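Local coordinates for cell wall surface anchor protein (Streptococcus agalactiae, PDB 4Z1P) that probably serves as a wall-anchored surface adhesin of the antigen I/II family, helping the bacterium attach to its targets, at residues A[220-225]-A[318-323]; A[224-229]-A[279-284]; A[242-247]-A[299-304]. All blocks are in the same frame, centred on the assembly; numbering follows the deposited sequence. Where two conformers were deposited one is given.

Overall arrangement
All three contacts lie in the C-terminal half of the chain and illustrate how a beta sandwich is built from long-range strand pairing. The loop at 220-225 leads into strand 225-230 and meets 318-323 in interaction 1, the widest closure, with 92 residues between its segments. Interaction 2 begins on the same residues, sharing Glu224 and Tyr225, but closes after only 49 residues, on 279-284. Interaction 3 joins 242-247 to 299-304; it falls wholly within the span of interaction 1 and crosses interaction 2, since their segments alternate. Interactions 1 and 2 flank strand 225-230 in the five-stranded sheet of the C-terminal domain; interaction 3 belongs to the facing four-stranded sheet, whose Val243 packs against Leu280 and Phe282.

Interaction 1: A[220-225]-A[318-323]; sequences YDLFEY and FFVNGN
The Asn321 amide lies stacked over one face of the Phe223 ring, the two planes only 18° apart and Asn321 CG 3.3 Å from Phe223 CE2. Tyr220 meets the same amide obliquely, its CD2 3.4 Å from Asn321 ND2. A further ring contact is T-shaped: Phe318 turns its edge onto a face of Tyr225, planes at 86°, with Phe318 CZ 3.6 Å from Tyr225 CE2. Leu222 CD2 adds an apolar touch to Val320 CG2.

OD1 of Asn321 accepts from Phe223 N (2.8 Å) and from Glu224 N, both arriving from the same face of the amide. Close to the amide plane, Asn321 ND2 donates to Asp221 O at 2.9 Å, so three bonds fix the rotation of this buried group. With chi1 of -77° CG is set beside the backbone N, which sends the amide over the phenyl face. The backbone adds a bond, Asn321 N giving to Glu224 O, and Gly322 N donates to Glu224 OE1 at 2.8 Å, nearly along its C-O direction though with a bent N-H.

Asn321 and Gly322 are the central residues of a type I' turn, whose ends are joined by two backbone bonds between Val320 and Asn323. This is the classic Asn-Gly two-residue beta-hairpin, here connecting strands 311-320 and 323-333, with the asparagine side chain clasping the loop that enters strand 225-230.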
loop_
_atom_site.group_PDB
_atom_site.type_symbol
_atom_site.label_atom_id
_atom_site.label_comp_id
_atom_site.label_asym_id
_atom_site.label_seq_id
_atom_site.Cartn_x
_atom_site.Cartn_y
_atom_site.Cartn_z
ATOM N N TYR A 220 2.747 3.150 -6.768
ATOM C CA TYR A 220 4.147 2.969 -6.448
ATOM C C TYR A 220 4.868 2.423 -7.658
ATOM O O TYR A 220 4.243 1.805 -8.502
ATOM C CB TYR A 220 4.312 1.981 -5.275
ATOM C CG TYR A 220 3.629 0.684 -5.582
ATOM C CD1 TYR A 220 2.255 0.517 -5.331
ATOM C CD2 TYR A 220 4.324 -0.366 -6.159
ATOM C CE1 TYR A 220 1.592 -0.653 -5.652
ATOM C CE2 TYR A 220 3.673 -1.566 -6.492
ATOM C CZ TYR A 220 2.329 -1.721 -6.246
ATOM O OH TYR A 220 1.674 -2.888 -6.600
ATOM N N ASP A 221 6.167 2.604 -7.688
ATOM C CA ASP A 221 6.994 1.924 -8.679
ATOM C C ASP A 221 7.582 0.628 -8.170
ATOM O O ASP A 221 7.795 0.420 -6.923
ATOM C CB ASP A 221 8.109 2.862 -9.104
ATOM C CG ASP A 221 7.551 4.172 -9.646
ATOM O OD1 ASP A 221 6.595 4.154 -10.471
ATOM O OD2 ASP A 221 8.005 5.221 -9.187
ATOM N N LEU A 222 7.867 -0.242 -9.127
ATOM C CA LEU A 222 8.455 -1.526 -8.813
ATOM C C LEU A 222 9.925 -1.386 -8.630
ATOM O O LEU A 222 10.598 -0.752 -9.458
ATOM C CB LEU A 222 8.223 -2.495 -9.945
ATOM C CG LEU A 222 6.794 -2.968 -10.074
ATOM C CD1 LEU A 222 6.716 -3.898 -11.281
ATOM C CD2 LEU A 222 6.385 -3.717 -8.798
ATOM N N PHE A 223 10.420 -2.007 -7.572
ATOM C CA PHE A 223 11.853 -2.201 -7.405
ATOM C C PHE A 223 12.336 -3.634 -7.137
ATOM O O PHE A 223 13.520 -3.887 -7.244
ATOM C CB PHE A 223 12.360 -1.263 -6.346
ATOM C CG PHE A 223 11.837 -1.543 -4.981
ATOM C CD1 PHE A 223 12.493 -2.446 -4.156
ATOM C CD2 PHE A 223 10.736 -0.861 -4.507
ATOM C CE1 PHE A 223 12.020 -2.717 -2.883
ATOM C CE2 PHE A 223 10.236 -1.127 -3.224
ATOM C CZ PHE A 223 10.886 -2.052 -2.413
ATOM N N GLU A 224 11.436 -4.558 -6.778
ATOM C CA GLU A 224 11.784 -5.936 -6.565
ATOM C C GLU A 224 10.685 -6.789 -7.139
ATOM O O GLU A 224 9.530 -6.551 -6.858
ATOM C CB GLU A 224 11.936 -6.251 -5.089
ATOM C CG GLU A 224 12.074 -7.724 -4.760
ATOM C CD GLU A 224 12.329 -7.991 -3.297
ATOM O OE1 GLU A 224 11.626 -7.400 -2.471
ATOM O OE2 GLU A 224 13.225 -8.805 -2.957
ATOM N N TYR A 225 11.057 -7.766 -7.974
ATOM C CA TYR A 225 10.114 -8.754 -8.468
ATOM C C TYR A 225 10.941 -10.016 -8.648
ATOM O O TYR A 225 11.747 -10.109 -9.561
ATOM C CB TYR A 225 9.429 -8.242 -9.741
ATOM C CG TYR A 225 8.311 -9.108 -10.306
ATOM C CD1 TYR A 225 8.569 -10.357 -10.925
ATOM C CD2 TYR A 225 6.990 -8.697 -10.230
ATOM C CE1 TYR A 225 7.525 -11.118 -11.419
ATOM C CE2 TYR A 225 5.951 -9.434 -10.735
ATOM C CZ TYR A 225 6.239 -10.661 -11.351
ATOM O OH TYR A 225 5.175 -11.422 -11.837
ATOM N N PHE A 318 7.958 -15.759 -3.500
ATOM C CA PHE A 318 7.887 -14.678 -4.459
ATOM C C PHE A 318 7.966 -13.392 -3.678
ATOM O O PHE A 318 7.280 -13.277 -2.646
ATOM C CB PHE A 318 6.539 -14.746 -5.173
ATOM C CG PHE A 318 6.293 -13.609 -6.105
ATOM C CD1 PHE A 318 6.938 -13.535 -7.338
ATOM C CD2 PHE A 318 5.494 -12.569 -5.715
ATOM C CE1 PHE A 318 6.711 -12.465 -8.182
ATOM C CE2 PHE A 318 5.241 -11.503 -6.565
ATOM C CZ PHE A 318 5.857 -11.445 -7.793
ATOM N N PHE A 319 8.769 -12.443 -4.147
ATOM C CA PHE A 319 8.915 -11.144 -3.488
ATOM C C PHE A 319 8.574 -10.044 -4.473
ATOM O O PHE A 319 9.126 -10.004 -5.584
ATOM C CB PHE A 319 10.346 -10.924 -3.004
ATOM C CG PHE A 319 10.800 -11.911 -1.978
ATOM C CD1 PHE A 319 11.136 -13.209 -2.350
ATOM C CD2 PHE A 319 10.915 -11.536 -0.648
ATOM C CE1 PHE A 319 11.566 -14.125 -1.408
ATOM C CE2 PHE A 319 11.310 -12.448 0.312
ATOM C CZ PHE A 319 11.663 -13.749 -0.078
ATOM N N VAL A 320 7.695 -9.129 -4.075
ATOM C CA VAL A 320 7.452 -7.923 -4.842
ATOM C C VAL A 320 7.481 -6.737 -3.846
ATOM O O VAL A 320 6.753 -6.749 -2.863
ATOM C CB VAL A 320 6.152 -7.986 -5.653
ATOM C CG1 VAL A 320 4.936 -8.322 -4.796
ATOM C CG2 VAL A 320 5.899 -6.678 -6.394
ATOM N N ASN A 321 8.412 -5.807 -4.087
ATOM C CA ASN A 321 8.655 -4.636 -3.247
ATOM C C ASN A 321 8.620 -5.004 -1.792
ATOM O O ASN A 321 8.001 -4.331 -0.990
ATOM C CB ASN A 321 7.627 -3.548 -3.570
ATOM C CG ASN A 321 7.927 -2.822 -4.850
ATOM O OD1 ASN A 321 8.711 -3.293 -5.747
ATOM N ND2 ASN A 321 7.278 -1.677 -4.995
ATOM N N GLY A 322 9.316 -6.079 -1.463
ATOM C CA GLY A 322 9.532 -6.504 -0.098
ATOM C C GLY A 322 8.440 -7.349 0.476
ATOM O O GLY A 322 8.559 -7.788 1.604
ATOM N N ASN A 323 7.368 -7.593 -0.279
ATOM C CA ASN A 323 6.258 -8.386 0.188
ATOM C C ASN A 323 6.450 -9.848 -0.266
ATOM O O ASN A 323 6.545 -10.079 -1.457
ATOM C CB ASN A 323 4.972 -7.894 -0.433
ATOM C CG ASN A 323 4.628 -6.507 0.028
ATOM O OD1 ASN A 323 4.062 -6.334 1.130
ATOM N ND2 ASN A 323 5.079 -5.507 -0.734
#

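Interaction 2: A[224-229]-A[279-284]; sequences EYKFVD and ELAFKA
Lys226 rises from the sheet beside strand 279-282, its chain crossing that of Glu279 at a slant, and its atoms can be followed outward one by one. Its CB sits 3.3 Å from Leu280 O and 3.8 Å from Ala281 CB, its partner in a non-hydrogen-bonded pair. From there CG is set between the backbone N and the carbonyl carbon, chi1 87°, and the chain then runs out extended. CD passes the Glu279 carboxylate, 3.9 Å from Glu279 CD. At the tip, Lys226 NZ makes a long salt bridge to Glu279 OE2, and a second long one to Glu224, so the ammonium lies between two acids in a diffuse network. Arg277 is the stronger partner of Glu279, and Phe319 offers Lys226 a cation-pi contact.

Beneath these side chains the backbones pair almost exactly antiparallel, at 178°. Phe227 and Leu280 form a hydrogen-bonded pair, with Phe227 N to Leu280 O at 2.8 Å and a return bond from Leu280 N. At the end of the ladder Phe282 N reaches Tyr225 O nearly in line with its carbonyl, 3.0 Å away. There a water replaces the direct return bond, accepting from Tyr225 N and donating to Phe282 O. The Tyr225 and Phe282 side chains run alongside each other, Tyr225 CD1 3.7 Å from Phe282 CD1, with their ring planes nearly perpendicular.

Lys226, Val228, Ala281 and Glu279 share one face. Phe227 and Leu280 occupy the other and pack on Asp300 of strand 298-306, while Leu280 also reaches Val243 of strand 236-245. Such alternation, with one face mixed and partly exposed and the other turned to a second sheet, is characteristic of a beta sandwich, here that of the antigen I/II C-terminal domain.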
loop_
_atom_site.group_PDB
_atom_site.type_symbol
_atom_site.label_atom_id
_atom_site.label_comp_id
_atom_site.label_asym_id
_atom_site.label_seq_id
_atom_site.Cartn_x
_atom_site.Cartn_y
_atom_site.Cartn_z
ATOM N N GLU A 224 11.436 -4.558 -6.778
ATOM C CA GLU A 224 11.784 -5.936 -6.565
ATOM C C GLU A 224 10.685 -6.789 -7.139
ATOM O O GLU A 224 9.530 -6.551 -6.858
ATOM C CB GLU A 224 11.936 -6.251 -5.089
ATOM C CG GLU A 224 12.074 -7.724 -4.760
ATOM C CD GLU A 224 12.329 -7.991 -3.297
ATOM O OE1 GLU A 224 11.626 -7.400 -2.471
ATOM O OE2 GLU A 224 13.225 -8.805 -2.957
ATOM N N TYR A 225 11.057 -7.766 -7.974
ATOM C CA TYR A 225 10.114 -8.754 -8.468
ATOM C C TYR A 225 10.941 -10.016 -8.648
ATOM O O TYR A 225 11.747 -10.109 -9.561
ATOM C CB TYR A 225 9.429 -8.242 -9.741
ATOM C CG TYR A 225 8.311 -9.108 -10.306
ATOM C CD1 TYR A 225 8.569 -10.357 -10.925
ATOM C CD2 TYR A 225 6.990 -8.697 -10.230
ATOM C CE1 TYR A 225 7.525 -11.118 -11.419
ATOM C CE2 TYR A 225 5.951 -9.434 -10.735
ATOM C CZ TYR A 225 6.239 -10.661 -11.351
ATOM O OH TYR A 225 5.175 -11.422 -11.837
ATOM N N LYS A 226 10.818 -10.980 -7.743
ATOM C CA LYS A 226 11.716 -12.102 -7.840
ATOM C C LYS A 226 11.148 -13.362 -7.308
ATOM O O LYS A 226 10.229 -13.334 -6.502
ATOM C CB LYS A 226 13.015 -11.762 -7.149
ATOM C CG LYS A 226 13.067 -12.044 -5.704
ATOM C CD LYS A 226 14.489 -11.825 -5.179
ATOM C CE LYS A 226 14.421 -11.877 -3.679
ATOM N NZ LYS A 226 15.704 -11.600 -2.998
ATOM N N PHE A 227 11.648 -14.484 -7.826
ATOM C CA PHE A 227 11.271 -15.806 -7.356
ATOM C C PHE A 227 12.464 -16.452 -6.688
ATOM O O PHE A 227 13.556 -16.361 -7.196
ATOM C CB PHE A 227 10.896 -16.715 -8.535
ATOM C CG PHE A 227 9.888 -16.136 -9.492
ATOM C CD1 PHE A 227 10.267 -15.273 -10.513
ATOM C CD2 PHE A 227 8.588 -16.538 -9.446
ATOM C CE1 PHE A 227 9.336 -14.794 -11.449
ATOM C CE2 PHE A 227 7.659 -16.080 -10.381
ATOM C CZ PHE A 227 8.033 -15.200 -11.372
ATOM N N VAL A 228 12.245 -17.096 -5.542
ATOM C CA VAL A 228 13.231 -17.954 -4.899
ATOM C C VAL A 228 12.634 -19.384 -4.787
ATOM O O VAL A 228 11.601 -19.593 -4.196
ATOM C CB VAL A 228 13.676 -17.418 -3.520
ATOM C CG1 VAL A 228 14.754 -18.307 -2.932
ATOM C CG2 VAL A 228 14.187 -15.975 -3.624
ATOM N N ASP A 229 13.266 -20.383 -5.416
ATOM C CA ASP A 229 12.696 -21.746 -5.446
ATOM C C ASP A 229 13.740 -22.637 -4.770
ATOM O O ASP A 229 14.917 -22.616 -5.128
ATOM C CB ASP A 229 12.437 -22.153 -6.889
ATOM C CG ASP A 229 11.644 -23.445 -6.988
ATOM O OD1 ASP A 229 12.143 -24.500 -6.491
ATOM O OD2 ASP A 229 10.519 -23.380 -7.498
ATOM N N GLU A 279 17.293 -18.554 -7.672
ATOM C CA GLU A 279 16.605 -17.262 -7.629
ATOM C C GLU A 279 16.633 -16.691 -8.986
ATOM O O GLU A 279 17.686 -16.729 -9.667
ATOM C CB GLU A 279 17.288 -16.314 -6.664
ATOM C CG GLU A 279 16.758 -14.902 -6.764
ATOM C CD GLU A 279 17.593 -13.980 -5.932
ATOM O OE1 GLU A 279 18.209 -13.073 -6.532
ATOM O OE2 GLU A 279 17.633 -14.208 -4.714
ATOM N N LEU A 280 15.493 -16.186 -9.411
ATOM C CA LEU A 280 15.422 -15.369 -10.582
ATOM C C LEU A 280 14.896 -13.986 -10.164
ATOM O O LEU A 280 13.785 -13.876 -9.568
ATOM C CB LEU A 280 14.515 -15.987 -11.616
ATOM C CG LEU A 280 14.475 -15.166 -12.923
ATOM C CD1 LEU A 280 14.165 -15.993 -14.172
ATOM C CD2 LEU A 280 13.530 -13.966 -12.850
ATOM N N ALA A 281 15.651 -12.936 -10.484
ATOM C CA ALA A 281 15.319 -11.587 -10.007
ATOM C C ALA A 281 15.342 -10.623 -11.124
ATOM O O ALA A 281 16.296 -10.604 -11.940
ATOM C CB ALA A 281 16.273 -11.131 -8.896
ATOM N N PHE A 282 14.296 -9.806 -11.191
ATOM C CA PHE A 282 14.306 -8.719 -12.137
ATOM C C PHE A 282 15.199 -7.590 -11.674
ATOM O O PHE A 282 15.312 -7.269 -10.485
ATOM C CB PHE A 282 12.892 -8.215 -12.407
ATOM C CG PHE A 282 12.183 -9.019 -13.429
ATOM C CD1 PHE A 282 11.592 -10.219 -13.101
ATOM C CD2 PHE A 282 12.127 -8.583 -14.757
ATOM C CE1 PHE A 282 10.906 -10.968 -14.065
ATOM C CE2 PHE A 282 11.500 -9.339 -15.730
ATOM C CZ PHE A 282 10.873 -10.538 -15.395
ATOM N N LYS A 283 15.881 -7.009 -12.630
ATOM C CA LYS A 283 16.758 -5.888 -12.338
ATOM C C LYS A 283 15.959 -4.628 -11.993
ATOM O O LYS A 283 15.002 -4.207 -12.708
ATOM C CB LYS A 283 17.572 -5.564 -13.574
ATOM C CG LYS A 283 18.521 -6.650 -14.049
ATOM C CD LYS A 283 18.946 -6.290 -15.462
ATOM C CE LYS A 283 20.376 -6.646 -15.778
ATOM N NZ LYS A 283 20.472 -8.111 -15.917
ATOM N N ALA A 284 16.432 -3.960 -10.972
ATOM C CA ALA A 284 15.746 -2.754 -10.524
ATOM C C ALA A 284 15.723 -1.658 -11.589
ATOM O O ALA A 284 14.690 -1.049 -11.764
ATOM C CB ALA A 284 16.383 -2.278 -9.213
HETATM O O HOH W 1 13.888 -8.034 -8.353
#

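Interaction 3: A[242-247]-A[299-304]; sequences KVVAKV and DDFIVV
Val244 and Asp299 form the hydrogen-bonded pair at one end of the ladder, closed by two bonds: Val244 N meets Asp299 O at 2.8 Å, and Asp299 N gives back to Val244 O. The Asp299 side chain belongs to the same tight part. Lys246, just beyond its strand, bends at chi3 (-57°) and crosses it at about a right angle. Its NZ approaches OD1 of Asp299 from the syn side, at 2.6 Å and only 16° out of the carboxylate plane, forming a short salt bridge; Gly211 O gives the ammonium a further partner. A water donates to Asp299 OD2.

Val243 and Asp300, the non-hydrogen-bonded pair in the middle, both touch Leu280 of the second sheet, and Val243 also meets Phe282. Asp300 OD2 is held by Tyr278.

At the next hydrogen-bonded pair, Phe301 N donates to Lys242 O at 2.7 Å, while the bent return bond from Lys242 N is weak. Here lies the looser side: partly exposed Lys242 has its CB 4.1 Å from Phe301 CB, but the rest of its chain leads away. Val244 CG2 stands at the edge of the Phe301 ring.

Strand 236-245 is the last regular strand of its sheet, with 260-263 bonded along its other side. One face packs on the second sheet, the other mixes buried Asp299 and Phe301 with partly exposed Lys242 and Val244: an antiparallel ladder of a beta sandwich.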
loop_
_atom_site.group_PDB
_atom_site.type_symbol
_atom_site.label_atom_id
_atom_site.label_comp_id
_atom_site.label_asym_id
_atom_site.label_seq_id
_atom_site.Cartn_x
_atom_site.Cartn_y
_atom_site.Cartn_z
ATOM N N LYS A 242 13.557 -20.248 -18.025
ATOM C CA LYS A 242 12.981 -19.470 -19.055
ATOM C C LYS A 242 11.947 -18.537 -18.363
ATOM O O LYS A 242 11.130 -19.001 -17.577
ATOM C CB LYS A 242 12.247 -20.353 -19.995
ATOM C CG LYS A 242 11.762 -19.607 -21.194
ATOM C CD LYS A 242 11.331 -20.628 -22.233
ATOM C CE LYS A 242 10.488 -19.925 -23.257
ATOM N NZ LYS A 242 11.264 -18.727 -23.679
ATOM N N VAL A 243 12.036 -17.261 -18.659
ATOM C CA VAL A 243 11.162 -16.228 -18.072
ATOM C C VAL A 243 10.446 -15.472 -19.167
ATOM O O VAL A 243 11.090 -14.977 -20.128
ATOM C CB VAL A 243 11.936 -15.332 -17.068
ATOM C CG1 VAL A 243 13.122 -14.603 -17.712
ATOM C CG2 VAL A 243 10.985 -14.350 -16.392
ATOM N N VAL A 244 9.122 -15.362 -19.059
ATOM C CA VAL A 244 8.354 -14.705 -20.110
ATOM C C VAL A 244 7.288 -13.749 -19.589
ATOM O O VAL A 244 6.757 -13.903 -18.523
ATOM C CB VAL A 244 7.703 -15.700 -21.104
ATOM C CG1 VAL A 244 8.687 -16.755 -21.563
ATOM C CG2 VAL A 244 6.447 -16.338 -20.535
ATOM N N ALA A 245 6.974 -12.732 -20.382
ATOM C CA ALA A 245 6.024 -11.702 -19.971
ATOM C C ALA A 245 4.650 -12.292 -20.010
ATOM O O ALA A 245 4.254 -12.946 -21.020
ATOM C CB ALA A 245 6.114 -10.486 -20.871
ATOM N N LYS A 246 3.910 -12.135 -18.917
ATOM C CA LYS A 246 2.574 -12.681 -18.903
ATOM C C LYS A 246 1.505 -11.729 -19.324
ATOM O O LYS A 246 0.350 -12.173 -19.538
ATOM C CB LYS A 246 2.208 -13.356 -17.581
ATOM C CG LYS A 246 2.278 -12.528 -16.352
ATOM C CD LYS A 246 2.183 -13.380 -15.077
ATOM C CE LYS A 246 0.907 -14.214 -15.061
ATOM N NZ LYS A 246 1.161 -15.402 -14.223
ATOM N N VAL A 247 1.894 -10.457 -19.475
ATOM C CA VAL A 247 1.036 -9.418 -19.978
ATOM C C VAL A 247 1.857 -8.500 -20.839
ATOM O O VAL A 247 3.102 -8.484 -20.754
ATOM C CB VAL A 247 0.417 -8.549 -18.822
ATOM C CG1 VAL A 247 -0.584 -9.380 -18.027
ATOM C CG2 VAL A 247 1.512 -8.022 -17.946
ATOM N N ASP A 299 5.982 -15.204 -15.957
ATOM C CA ASP A 299 6.054 -16.583 -15.539
ATOM C C ASP A 299 7.499 -17.089 -15.752
ATOM O O ASP A 299 8.200 -16.615 -16.677
ATOM C CB ASP A 299 5.084 -17.423 -16.356
ATOM C CG ASP A 299 3.626 -17.138 -16.056
ATOM O OD1 ASP A 299 3.287 -16.698 -14.935
ATOM O OD2 ASP A 299 2.795 -17.354 -16.948
ATOM N N ASP A 300 7.948 -17.972 -14.863
ATOM C CA ASP A 300 9.285 -18.536 -14.900
ATOM C C ASP A 300 9.129 -20.062 -14.969
ATOM O O ASP A 300 8.329 -20.663 -14.213
ATOM C CB ASP A 300 10.053 -18.157 -13.642
ATOM C CG ASP A 300 11.513 -18.584 -13.676
ATOM O OD1 ASP A 300 12.032 -18.907 -14.764
ATOM O OD2 ASP A 300 12.140 -18.589 -12.585
ATOM N N PHE A 301 9.872 -20.678 -15.877
ATOM C CA PHE A 301 9.781 -22.097 -16.147
ATOM C C PHE A 301 11.171 -22.640 -15.824
ATOM O O PHE A 301 12.133 -22.199 -16.429
ATOM C CB PHE A 301 9.485 -22.300 -17.596
ATOM C CG PHE A 301 8.115 -21.881 -17.996
ATOM C CD1 PHE A 301 7.055 -22.751 -17.859
ATOM C CD2 PHE A 301 7.864 -20.571 -18.411
ATOM C CE1 PHE A 301 5.738 -22.361 -18.220
ATOM C CE2 PHE A 301 6.581 -20.190 -18.809
ATOM C CZ PHE A 301 5.506 -21.077 -18.697
ATOM N N ILE A 302 11.249 -23.520 -14.834
ATOM C CA ILE A 302 12.484 -24.134 -14.391
ATOM C C ILE A 302 12.544 -25.597 -14.834
ATOM O O ILE A 302 11.733 -26.402 -14.437
ATOM C CB ILE A 302 12.610 -24.070 -12.877
ATOM C CG1 ILE A 302 12.629 -22.661 -12.406
ATOM C CG2 ILE A 302 13.881 -24.733 -12.416
ATOM C CD1 ILE A 302 12.259 -22.552 -10.934
ATOM N N VAL A 303 13.501 -25.941 -15.681
ATOM C CA VAL A 303 13.484 -27.309 -16.166
ATOM C C VAL A 303 14.581 -28.079 -15.446
ATOM O O VAL A 303 15.678 -27.578 -15.203
ATOM C CB VAL A 303 13.346 -27.428 -17.724
ATOM C CG1 VAL A 303 13.284 -26.094 -18.455
ATOM C CG2 VAL A 303 14.192 -28.504 -18.336
ATOM N N VAL A 304 14.216 -29.272 -15.013
ATOM C CA VAL A 304 15.097 -30.070 -14.210
ATOM C C VAL A 304 15.029 -31.502 -14.762
ATOM O O VAL A 304 14.100 -31.859 -15.489
ATOM C CB VAL A 304 14.718 -30.088 -12.692
ATOM C CG1 VAL A 304 14.716 -28.685 -12.125
ATOM C CG2 VAL A 304 13.417 -30.821 -12.435
HETATM O O HOH W 2 0.167 -17.956 -16.244
#